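Local coordinates for protein Mypaa.01249.c (Mycobacterium paratuberculosis, PDB 3RD5) that is probably an oxidoreductase of the short-chain dehydrogenase/reductase family, built on a Rossmann-type fold, with no specific substrate established, at residues G107-I112 with N153-Y159; N115-F120 with N172-T176; A141-I147 with Y165-A171. All blocks are in the same frame, centred on the assembly; numbering follows the deposited sequence.

Contact 1 of 3, residues G107-I112 with N153-Y159; sequences GFESQI and NWRSRRY
The Y159 ring takes E109 CD at its edge, in plane, with the carboxylate turned 44° from the ring, while Y159 CD1 lies over one face of the W154 indole, near the rim. R157 NH2 lies over the opposite face, also toward the rim. The F108 ring and the N153 amide lie abreast, their planes only 8° apart. E109 runs alongside W154, its CG 3.7 Å from W154 CD1. A chi1 of 180° puts CG anti to the backbone N, and a bend at chi2 folds the carboxylate back over the start of helix 110-126. There E109 is the N-cap: its OE1 accepts from I112 N at 2.9 Å, almost straight, and its OE2 from Q111 N. In this short-chain dehydrogenase/reductase fold the cap also meets the long loop from strand 133-137 to helix 161-185. A water donates to E109 OE1 and accepts from W154 NE1. N153 OD1 receives E109 N at 2.9 Å, the donor standing above the carbonyl plane, and I112 CG2 touches the same oxygen. Q111 NE2 donates to Y159 OH at 2.9 Å, with the hydroxyl in the amide plane; Y159 OH is also hydrogen-bonded to V99 O, and Q111 NE2 to P161 O.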
loop_
_atom_site.group_PDB
_atom_site.type_symbol
_atom_site.label_atom_id
_atom_site.label_comp_id
_atom_site.label_asym_id
_atom_site.label_seq_id
_atom_site.Cartn_x
_atom_site.Cartn_y
_atom_site.Cartn_z
ATOM N N GLY A 107 -19.511 -5.163 -2.252
ATOM C CA GLY A 107 -20.096 -5.486 -0.952
ATOM C C GLY A 107 -19.159 -5.541 0.207
ATOM O O GLY A 107 -19.498 -6.074 1.279
ATOM N N PHE A 108 -17.967 -4.971 0.028
ATOM C CA PHE A 108 -16.997 -4.981 1.106
ATOM C C PHE A 108 -17.177 -3.741 1.988
ATOM O O PHE A 108 -17.522 -2.671 1.501
ATOM C CB PHE A 108 -15.548 -4.968 0.588
ATOM C CG PHE A 108 -15.222 -6.017 -0.448
ATOM C CD1 PHE A 108 -15.752 -7.306 -0.392
ATOM C CD2 PHE A 108 -14.277 -5.733 -1.430
ATOM C CE1 PHE A 108 -15.397 -8.232 -1.346
ATOM C CE2 PHE A 108 -13.901 -6.706 -2.377
ATOM C CZ PHE A 108 -14.506 -7.933 -2.326
ATOM N N GLU A 109 -16.897 -3.851 3.289
ATOM C CA GLU A 109 -16.797 -2.658 4.143
ATOM C C GLU A 109 -15.714 -1.763 3.524
ATOM O O GLU A 109 -14.682 -2.254 3.036
ATOM C CB GLU A 109 -16.512 -3.048 5.595
ATOM C CG GLU A 109 -16.377 -1.899 6.573
ATOM C CD GLU A 109 -14.984 -1.242 6.578
ATOM O OE1 GLU A 109 -13.993 -2.005 6.485
ATOM O OE2 GLU A 109 -14.885 0.012 6.657
ATOM N N SER A 110 -15.944 -0.458 3.502
ATOM C CA SER A 110 -15.107 0.374 2.623
ATOM C C SER A 110 -13.628 0.451 2.993
ATOM O O SER A 110 -12.784 0.540 2.103
ATOM C CB SER A 110 -15.712 1.772 2.405
ATOM O OG SER A 110 -15.593 2.593 3.561
ATOM N N GLN A 111 -13.304 0.407 4.275
ATOM C CA GLN A 111 -11.896 0.512 4.670
ATOM C C GLN A 111 -11.163 -0.783 4.331
ATOM O O GLN A 111 -10.096 -0.746 3.717
ATOM C CB GLN A 111 -11.737 0.938 6.127
ATOM C CG GLN A 111 -12.386 2.281 6.403
ATOM C CD GLN A 111 -12.044 2.835 7.756
ATOM O OE1 GLN A 111 -10.885 3.218 8.018
ATOM N NE2 GLN A 111 -13.042 2.905 8.642
ATOM N N ILE A 112 -11.659 -1.930 4.772
ATOM C CA ILE A 112 -10.992 -3.191 4.391
ATOM C C ILE A 112 -11.023 -3.352 2.874
ATOM O O ILE A 112 -10.050 -3.853 2.274
ATOM C CB ILE A 112 -11.569 -4.404 5.149
ATOM C CG1 ILE A 112 -10.687 -5.630 5.027
ATOM C CG2 ILE A 112 -12.985 -4.766 4.676
ATOM C CD1 ILE A 112 -9.370 -5.553 5.820
ATOM N N ASN A 153 -16.201 -7.987 6.897
ATOM C CA ASN A 153 -16.887 -6.829 6.340
ATOM C C ASN A 153 -17.912 -6.188 7.281
ATOM O O ASN A 153 -18.700 -5.342 6.845
ATOM C CB ASN A 153 -17.504 -7.200 4.982
ATOM C CG ASN A 153 -16.450 -7.379 3.913
ATOM O OD1 ASN A 153 -15.674 -6.464 3.644
ATOM N ND2 ASN A 153 -16.346 -8.589 3.328
ATOM N N TRP A 154 -17.840 -6.500 8.562
ATOM C CA TRP A 154 -18.618 -5.781 9.607
ATOM C C TRP A 154 -20.113 -5.836 9.294
ATOM O O TRP A 154 -20.834 -4.845 9.491
ATOM C CB TRP A 154 -18.123 -4.326 9.727
ATOM C CG TRP A 154 -16.688 -4.135 10.154
ATOM C CD1 TRP A 154 -15.572 -4.207 9.359
ATOM C CD2 TRP A 154 -16.227 -3.799 11.469
ATOM N NE1 TRP A 154 -14.455 -3.938 10.108
ATOM C CE2 TRP A 154 -14.829 -3.701 11.400
ATOM C CE3 TRP A 154 -16.870 -3.573 12.702
ATOM C CZ2 TRP A 154 -14.041 -3.385 12.507
ATOM C CZ3 TRP A 154 -16.088 -3.263 13.811
ATOM C CH2 TRP A 154 -14.686 -3.178 13.703
ATOM N N ARG A 155 -20.586 -6.996 8.866
ATOM C CA ARG A 155 -22.012 -7.150 8.522
ATOM C C ARG A 155 -22.910 -7.414 9.724
ATOM O O ARG A 155 -24.116 -7.065 9.699
ATOM C CB ARG A 155 -22.152 -8.309 7.528
ATOM C CG ARG A 155 -23.559 -8.474 6.973
ATOM C CD ARG A 155 -23.989 -7.299 6.156
ATOM N NE ARG A 155 -25.422 -7.410 5.875
ATOM C CZ ARG A 155 -26.389 -6.983 6.688
ATOM N NH1 ARG A 155 -26.104 -6.365 7.848
ATOM N NH2 ARG A 155 -27.660 -7.163 6.324
ATOM N N SER A 156 -22.357 -8.022 10.756
ATOM C CA SER A 156 -23.139 -8.549 11.906
ATOM C C SER A 156 -22.564 -8.140 13.255
ATOM O O SER A 156 -22.807 -8.795 14.276
ATOM C CB SER A 156 -23.237 -10.084 11.800
ATOM O OG SER A 156 -23.846 -10.451 10.562
ATOM N N ARG A 157 -21.814 -7.039 13.267
ATOM C CA ARG A 157 -21.184 -6.525 14.464
ATOM C C ARG A 157 -21.115 -4.986 14.348
ATOM O O ARG A 157 -20.823 -4.472 13.284
ATOM C CB ARG A 157 -19.759 -7.121 14.660
ATOM C CG ARG A 157 -18.769 -6.844 13.551
ATOM C CD ARG A 157 -17.584 -7.812 13.602
ATOM N NE ARG A 157 -16.618 -7.660 12.514
ATOM C CZ ARG A 157 -15.412 -7.084 12.627
ATOM N NH1 ARG A 157 -15.005 -6.559 13.775
ATOM N NH2 ARG A 157 -14.615 -7.079 11.578
ATOM N N ARG A 158 -21.400 -4.288 15.435
ATOM C CA ARG A 158 -21.424 -2.825 15.464
ATOM C C ARG A 158 -20.119 -2.277 14.887
ATOM O O ARG A 158 -18.998 -2.723 15.249
ATOM C CB ARG A 158 -21.602 -2.316 16.893
ATOM C CG ARG A 158 -21.409 -0.805 17.058
ATOM C CD ARG A 158 -21.452 -0.424 18.567
ATOM N NE ARG A 158 -22.778 -0.545 19.064
ATOM C CZ ARG A 158 -23.157 -1.076 20.236
ATOM N NH1 ARG A 158 -22.301 -1.705 21.053
ATOM N NH2 ARG A 158 -24.413 -1.035 20.548
ATOM N N TYR A 159 -20.243 -1.279 14.020
ATOM C CA TYR A 159 -19.093 -0.660 13.394
ATOM C C TYR A 159 -18.354 0.283 14.336
ATOM O O TYR A 159 -18.959 1.012 15.119
ATOM C CB TYR A 159 -19.576 0.134 12.195
ATOM C CG TYR A 159 -18.517 0.735 11.278
ATOM C CD1 TYR A 159 -17.746 -0.077 10.430
ATOM C CD2 TYR A 159 -18.353 2.117 11.204
ATOM C CE1 TYR A 159 -16.861 0.523 9.535
ATOM C CE2 TYR A 159 -17.485 2.699 10.324
ATOM C CZ TYR A 159 -16.739 1.902 9.528
ATOM O OH TYR A 159 -15.889 2.580 8.610
HETATM O O HOH W 1 -12.118 -3.018 8.352
#

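Contact 2 of 3, residues N115-F120 with N172-T176; sequences NHLGHF and NLLFT
F120 and F175 meet at the closely packed end of this helix pair, F120 CD1 lying 3.7 Å from F175 CD1. The rings touch along their rims without stacking, tilted 61° with centroids 5.9 Å apart. F175 carries its ring across to F120 by setting CG anti to the backbone N (chi1 171°), and F120 also meets W278 edge-to-face. H116 adds a lighter touch, its ring edge toward F175 CB, with CE1 4.0 Å from that carbon. The segments belong to helices 110-126 and 161-185, neighbours in the Rossmann-type fold, and the short axes run 31° from parallel with a closest approach of 10.4 Å. N115 stands where short-chain dehydrogenases usually carry an active-site asparagine, and here the helix widens into a pi turn; its ND2 is hydrogen-bonded to S168 OG. Around N115, H116 and N172, polar groups and a water link the helices in place of apolar packing, yet every touching residue is buried. The water accepts from N172 ND2 and is hydrogen-bonded to H116 ND1 in the imidazole plane, whose NE2 is hydrogen-bonded to S281 OG. N172 ND2 also donates directly to N115 O at 3.0 Å. H119 ND1 reaches that carbonyl from the opposite face of its plane at 2.9 Å. Beyond them, K169 NZ is hydrogen-bonded to N172 OD1, and H119 NE2 to T22 OG1.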
loop_
_atom_site.group_PDB
_atom_site.type_symbol
_atom_site.label_atom_id
_atom_site.label_comp_id
_atom_site.label_asym_id
_atom_site.label_seq_id
_atom_site.Cartn_x
_atom_site.Cartn_y
_atom_site.Cartn_z
ATOM N N ASN A 115 -8.434 -0.447 1.342
ATOM C CA ASN A 115 -7.060 -0.401 1.818
ATOM C C ASN A 115 -6.378 -1.744 1.663
ATOM O O ASN A 115 -5.182 -1.804 1.394
ATOM C CB ASN A 115 -7.059 -0.010 3.288
ATOM C CG ASN A 115 -7.599 1.388 3.564
ATOM O OD1 ASN A 115 -7.836 2.178 2.637
ATOM N ND2 ASN A 115 -7.801 1.711 4.852
ATOM N N HIS A 116 -7.139 -2.824 1.853
ATOM C CA HIS A 116 -6.600 -4.168 1.721
ATOM C C HIS A 116 -7.080 -4.914 0.469
ATOM O O HIS A 116 -6.268 -5.328 -0.368
ATOM C CB HIS A 116 -6.883 -5.008 2.995
ATOM C CG HIS A 116 -6.530 -6.442 2.851
ATOM N ND1 HIS A 116 -5.237 -6.881 2.676
ATOM C CD2 HIS A 116 -7.310 -7.548 2.833
ATOM C CE1 HIS A 116 -5.239 -8.200 2.528
ATOM N NE2 HIS A 116 -6.494 -8.636 2.625
ATOM N N LEU A 117 -8.385 -5.150 0.338
ATOM C CA LEU A 117 -8.834 -6.073 -0.715
ATOM C C LEU A 117 -8.558 -5.605 -2.121
ATOM O O LEU A 117 -8.144 -6.387 -2.984
ATOM C CB LEU A 117 -10.321 -6.472 -0.548
ATOM C CG LEU A 117 -10.633 -7.233 0.757
ATOM C CD1 LEU A 117 -12.161 -7.257 1.074
ATOM C CD2 LEU A 117 -10.073 -8.677 0.761
ATOM N N GLY A 118 -8.734 -4.308 -2.363
ATOM C CA GLY A 118 -8.458 -3.804 -3.716
ATOM C C GLY A 118 -6.955 -3.899 -4.048
ATOM O O GLY A 118 -6.591 -4.226 -5.163
ATOM N N HIS A 119 -6.118 -3.613 -3.071
ATOM C CA HIS A 119 -4.657 -3.770 -3.189
ATOM C C HIS A 119 -4.220 -5.225 -3.345
ATOM O O HIS A 119 -3.300 -5.543 -4.095
ATOM C CB HIS A 119 -3.936 -3.103 -2.024
ATOM C CG HIS A 119 -3.842 -1.608 -2.148
ATOM N ND1 HIS A 119 -4.059 -0.767 -1.073
ATOM C CD2 HIS A 119 -3.446 -0.820 -3.179
ATOM C CE1 HIS A 119 -3.829 0.488 -1.469
ATOM N NE2 HIS A 119 -3.497 0.489 -2.762
ATOM N N PHE A 120 -4.902 -6.127 -2.633
ATOM C CA PHE A 120 -4.657 -7.558 -2.754
ATOM C C PHE A 120 -4.888 -8.017 -4.193
ATOM O O PHE A 120 -4.042 -8.702 -4.788
ATOM C CB PHE A 120 -5.594 -8.290 -1.790
ATOM C CG PHE A 120 -5.447 -9.792 -1.796
ATOM C CD1 PHE A 120 -4.540 -10.399 -0.958
ATOM C CD2 PHE A 120 -6.183 -10.589 -2.658
ATOM C CE1 PHE A 120 -4.366 -11.781 -0.957
ATOM C CE2 PHE A 120 -6.015 -11.977 -2.662
ATOM C CZ PHE A 120 -5.101 -12.568 -1.832
ATOM N N ASN A 172 -2.808 -5.045 6.016
ATOM C CA ASN A 172 -1.711 -4.630 5.139
ATOM C C ASN A 172 -0.394 -5.300 5.529
ATOM O O ASN A 172 0.421 -5.667 4.670
ATOM C CB ASN A 172 -1.470 -3.115 5.209
ATOM C CG ASN A 172 -2.557 -2.237 4.597
ATOM O OD1 ASN A 172 -2.767 -1.111 5.099
ATOM N ND2 ASN A 172 -3.182 -2.649 3.485
ATOM N N LEU A 173 -0.159 -5.461 6.830
ATOM C CA LEU A 173 1.055 -6.115 7.326
ATOM C C LEU A 173 1.030 -7.640 7.149
ATOM O O LEU A 173 2.024 -8.246 6.733
ATOM C CB LEU A 173 1.333 -5.720 8.797
ATOM C CG LEU A 173 1.780 -4.278 8.932
ATOM C CD1 LEU A 173 1.853 -3.869 10.403
ATOM C CD2 LEU A 173 3.213 -4.086 8.367
ATOM N N LEU A 174 -0.101 -8.253 7.491
ATOM C CA LEU A 174 -0.259 -9.696 7.302
ATOM C C LEU A 174 -0.156 -10.053 5.822
ATOM O O LEU A 174 0.369 -11.120 5.458
ATOM C CB LEU A 174 -1.587 -10.129 7.891
ATOM C CG LEU A 174 -1.709 -10.069 9.414
ATOM C CD1 LEU A 174 -3.177 -10.268 9.821
ATOM C CD2 LEU A 174 -0.811 -11.108 10.114
ATOM N N PHE A 175 -0.678 -9.183 4.965
ATOM C CA PHE A 175 -0.540 -9.297 3.488
ATOM C C PHE A 175 0.926 -9.347 3.097
ATOM O O PHE A 175 1.388 -10.208 2.328
ATOM C CB PHE A 175 -1.237 -8.117 2.820
ATOM C CG PHE A 175 -0.977 -8.013 1.359
ATOM C CD1 PHE A 175 -1.494 -8.894 0.456
ATOM C CD2 PHE A 175 -0.238 -6.946 0.901
ATOM C CE1 PHE A 175 -1.248 -8.748 -0.907
ATOM C CE2 PHE A 175 -0.034 -6.765 -0.448
ATOM C CZ PHE A 175 -0.522 -7.697 -1.347
ATOM N N THR A 176 1.688 -8.377 3.613
ATOM C CA THR A 176 3.114 -8.278 3.309
ATOM C C THR A 176 3.896 -9.522 3.747
ATOM O O THR A 176 4.695 -10.069 2.965
ATOM C CB THR A 176 3.684 -7.044 3.966
ATOM O OG1 THR A 176 3.045 -5.855 3.457
ATOM C CG2 THR A 176 5.240 -6.910 3.756
HETATM O O HOH W 2 -3.062 -5.175 2.066
#

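Contact 3 of 3, residues A141-I147 with Y165-A171; sequences AHWPGRI and YSQSKLA
A type I beta turn from H142 to G145, closed by G145 N to H142 O at 2.9 Å, brings the chain against helix 161-185, with G145 CA 4.4 Å from S166 CA. Across this approach S166 OG donates to A141 O at 2.7 Å, the donor tilted 27° from the carbonyl plane. W162 O, one turn back on the same helix, is a second partner of this hydroxyl, whose single proton is probably shared between the two carbonyls or given to one of them. The ring carbon CG of P144 rests against the hydroxyl. On the A141 side the methyl group meets the Y165 ring obliquely, CB 3.5 Å from CD2, while K169 CG lies over one face of that ring. G145, having no side chain, lets its CA lie 3.6 Å from S166 CB. The turn belongs to the loop of a beta-alpha unit of the Rossmann-type fold, between strand 133-137 and helix 161-185. The helix carries Y165 and K169 in a YxxxK pattern, as in the short-chain dehydrogenase/reductase family, where such a tyrosine and lysine are usually catalytic. K169 CB lies beside H142 CB. Farther along, L170 directs CD2 to G145 O at 3.4 Å, reaching there with CG anti to the backbone N (chi1 174°), and obliquely meets I147 CG1. I147 crosses Q167 at about a right angle, and its CD1 touches Q167 CG and A171 CB, 4.1 Å from the latter. Q167, extended beyond CG, passes its CG 3.3 Å from R146 O. Its amide is fixed at both ends, OE1 accepting from N148 N and NE2 donating to L152 O.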
loop_
_atom_site.group_PDB
_atom_site.type_symbol
_atom_site.label_atom_id
_atom_site.label_comp_id
_atom_site.label_asym_id
_atom_site.label_seq_id
_atom_site.Cartn_x
_atom_site.Cartn_y
_atom_site.Cartn_z
ATOM N N ALA A 141 -1.915 2.612 13.580
ATOM C CA ALA A 141 -3.247 2.133 13.903
ATOM C C ALA A 141 -3.398 0.640 13.780
ATOM O O ALA A 141 -4.385 0.083 14.282
ATOM C CB ALA A 141 -4.318 2.848 13.043
ATOM N N HIS A 142 -2.432 -0.062 13.188
ATOM C CA HIS A 142 -2.517 -1.529 13.160
ATOM C C HIS A 142 -2.476 -2.164 14.543
ATOM O O HIS A 142 -3.001 -3.270 14.703
ATOM C CB HIS A 142 -1.429 -2.165 12.269
ATOM C CG HIS A 142 -0.111 -2.435 12.955
ATOM N ND1 HIS A 142 0.941 -1.534 12.969
ATOM C CD2 HIS A 142 0.330 -3.535 13.620
ATOM C CE1 HIS A 142 1.971 -2.085 13.593
ATOM N NE2 HIS A 142 1.623 -3.293 14.017
ATOM N N TRP A 143 -1.852 -1.490 15.498
ATOM C CA TRP A 143 -1.568 -2.117 16.811
ATOM C C TRP A 143 -2.815 -2.643 17.525
ATOM O O TRP A 143 -2.820 -3.791 17.964
ATOM C CB TRP A 143 -0.725 -1.168 17.668
ATOM C CG TRP A 143 0.738 -1.164 17.352
ATOM C CD1 TRP A 143 1.406 -0.371 16.470
ATOM C CD2 TRP A 143 1.750 -2.015 17.963
ATOM N NE1 TRP A 143 2.766 -0.689 16.458
ATOM C CE2 TRP A 143 2.982 -1.678 17.376
ATOM C CE3 TRP A 143 1.715 -2.974 18.980
ATOM C CZ2 TRP A 143 4.189 -2.312 17.746
ATOM C CZ3 TRP A 143 2.936 -3.600 19.340
ATOM C CH2 TRP A 143 4.118 -3.253 18.721
ATOM N N PRO A 144 -3.898 -1.850 17.622
ATOM C CA PRO A 144 -5.128 -2.400 18.243
ATOM C C PRO A 144 -6.000 -3.219 17.321
ATOM O O PRO A 144 -7.082 -3.696 17.742
ATOM C CB PRO A 144 -5.894 -1.159 18.687
ATOM C CG PRO A 144 -5.412 -0.064 17.725
ATOM C CD PRO A 144 -3.949 -0.377 17.514
ATOM N N GLY A 145 -5.590 -3.347 16.062
ATOM C CA GLY A 145 -6.414 -4.046 15.083
ATOM C C GLY A 145 -6.495 -5.543 15.357
ATOM O O GLY A 145 -5.615 -6.131 15.947
ATOM N N ARG A 146 -7.562 -6.167 14.858
ATOM C CA ARG A 146 -7.724 -7.625 14.912
ATOM C C ARG A 146 -8.432 -8.037 13.638
ATOM O O ARG A 146 -9.356 -7.367 13.180
ATOM C CB ARG A 146 -8.611 -8.071 16.096
ATOM C CG ARG A 146 -8.243 -7.596 17.449
ATOM C CD ARG A 146 -9.379 -7.950 18.436
ATOM N NE ARG A 146 -8.980 -7.666 19.811
ATOM C CZ ARG A 146 -8.233 -8.464 20.579
ATOM N NH1 ARG A 146 -7.790 -9.645 20.143
ATOM N NH2 ARG A 146 -7.937 -8.069 21.815
ATOM N N ILE A 147 -8.004 -9.138 13.058
ATOM C CA ILE A 147 -8.692 -9.736 11.901
ATOM C C ILE A 147 -9.849 -10.585 12.368
ATOM O O ILE A 147 -9.675 -11.472 13.201
ATOM C CB ILE A 147 -7.762 -10.620 11.079
ATOM C CG1 ILE A 147 -6.530 -9.865 10.610
ATOM C CG2 ILE A 147 -8.527 -11.235 9.884
ATOM C CD1 ILE A 147 -6.811 -8.568 9.802
ATOM N N TYR A 165 -10.528 0.909 10.468
ATOM C CA TYR A 165 -9.206 1.340 9.978
ATOM C C TYR A 165 -8.120 0.364 10.445
ATOM O O TYR A 165 -7.321 -0.142 9.651
ATOM C CB TYR A 165 -8.880 2.766 10.406
ATOM C CG TYR A 165 -7.646 3.332 9.714
ATOM C CD1 TYR A 165 -7.557 3.391 8.317
ATOM C CD2 TYR A 165 -6.554 3.744 10.444
ATOM C CE1 TYR A 165 -6.432 3.887 7.690
ATOM C CE2 TYR A 165 -5.440 4.235 9.833
ATOM C CZ TYR A 165 -5.385 4.319 8.458
ATOM O OH TYR A 165 -4.208 4.790 7.858
ATOM N N SER A 166 -8.084 0.110 11.733
ATOM C CA SER A 166 -7.062 -0.741 12.321
ATOM C C SER A 166 -7.072 -2.142 11.745
ATOM O O SER A 166 -6.002 -2.739 11.480
ATOM C CB SER A 166 -7.222 -0.807 13.836
ATOM O OG SER A 166 -7.015 0.462 14.457
ATOM N N GLN A 167 -8.264 -2.721 11.496
ATOM C CA GLN A 167 -8.313 -4.040 10.886
ATOM C C GLN A 167 -7.620 -4.006 9.526
ATOM O O GLN A 167 -6.870 -4.922 9.171
ATOM C CB GLN A 167 -9.766 -4.578 10.734
ATOM C CG GLN A 167 -9.799 -6.010 10.223
ATOM C CD GLN A 167 -11.196 -6.570 9.930
ATOM O OE1 GLN A 167 -11.525 -7.670 10.411
ATOM N NE2 GLN A 167 -11.939 -5.922 9.034
ATOM N N SER A 168 -7.908 -2.962 8.749
ATOM C CA SER A 168 -7.335 -2.847 7.409
ATOM C C SER A 168 -5.818 -2.662 7.411
ATOM O O SER A 168 -5.122 -3.185 6.546
ATOM C CB SER A 168 -8.041 -1.741 6.594
ATOM O OG SER A 168 -7.612 -0.436 6.915
ATOM N N LYS A 169 -5.341 -1.913 8.392
ATOM C CA LYS A 169 -3.888 -1.623 8.532
ATOM C C LYS A 169 -3.101 -2.824 9.030
ATOM O O LYS A 169 -1.963 -3.082 8.626
ATOM C CB LYS A 169 -3.666 -0.349 9.322
ATOM C CG LYS A 169 -4.243 0.894 8.655
ATOM C CD LYS A 169 -3.460 1.291 7.418
ATOM C CE LYS A 169 -4.265 1.334 6.148
ATOM N NZ LYS A 169 -3.355 1.622 4.987
ATOM N N LEU A 170 -3.713 -3.618 9.903
ATOM C CA LEU A 170 -3.186 -4.911 10.283
ATOM C C LEU A 170 -3.169 -5.862 9.077
ATOM O O LEU A 170 -2.167 -6.539 8.825
ATOM C CB LEU A 170 -4.010 -5.473 11.451
ATOM C CG LEU A 170 -3.635 -6.900 11.857
ATOM C CD1 LEU A 170 -2.153 -7.080 12.293
ATOM C CD2 LEU A 170 -4.558 -7.412 12.949
ATOM N N ALA A 171 -4.252 -5.873 8.305
ATOM C CA ALA A 171 -4.304 -6.665 7.080
ATOM C C ALA A 171 -3.167 -6.336 6.117
ATOM O O ALA A 171 -2.549 -7.224 5.536
ATOM C CB ALA A 171 -5.665 -6.540 6.392
#

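Overall arrangement
All three contacts lie in one Rossmann-type domain, around the neighbouring helices 110-126 and 161-185. Along the chain the segments run 107-112, 115-120, 141-147, 153-159, 165-171 and 172-176, so contact 1 crosses both others, while both segments of contact 3 fall between those of contact 2. Segments 141-147 and 153-159 come from the loop after strand 133-137, which is thereby held against both helices, around the one carrying the family's YxxxK pattern. The centres lie about 16 Å (contacts 1 and 2), 13 Å (1 and 3) and 11 Å (2 and 3) apart. Contacts 2 and 3 touch directly, H116 CG packing 3.6 Å from A171 CB.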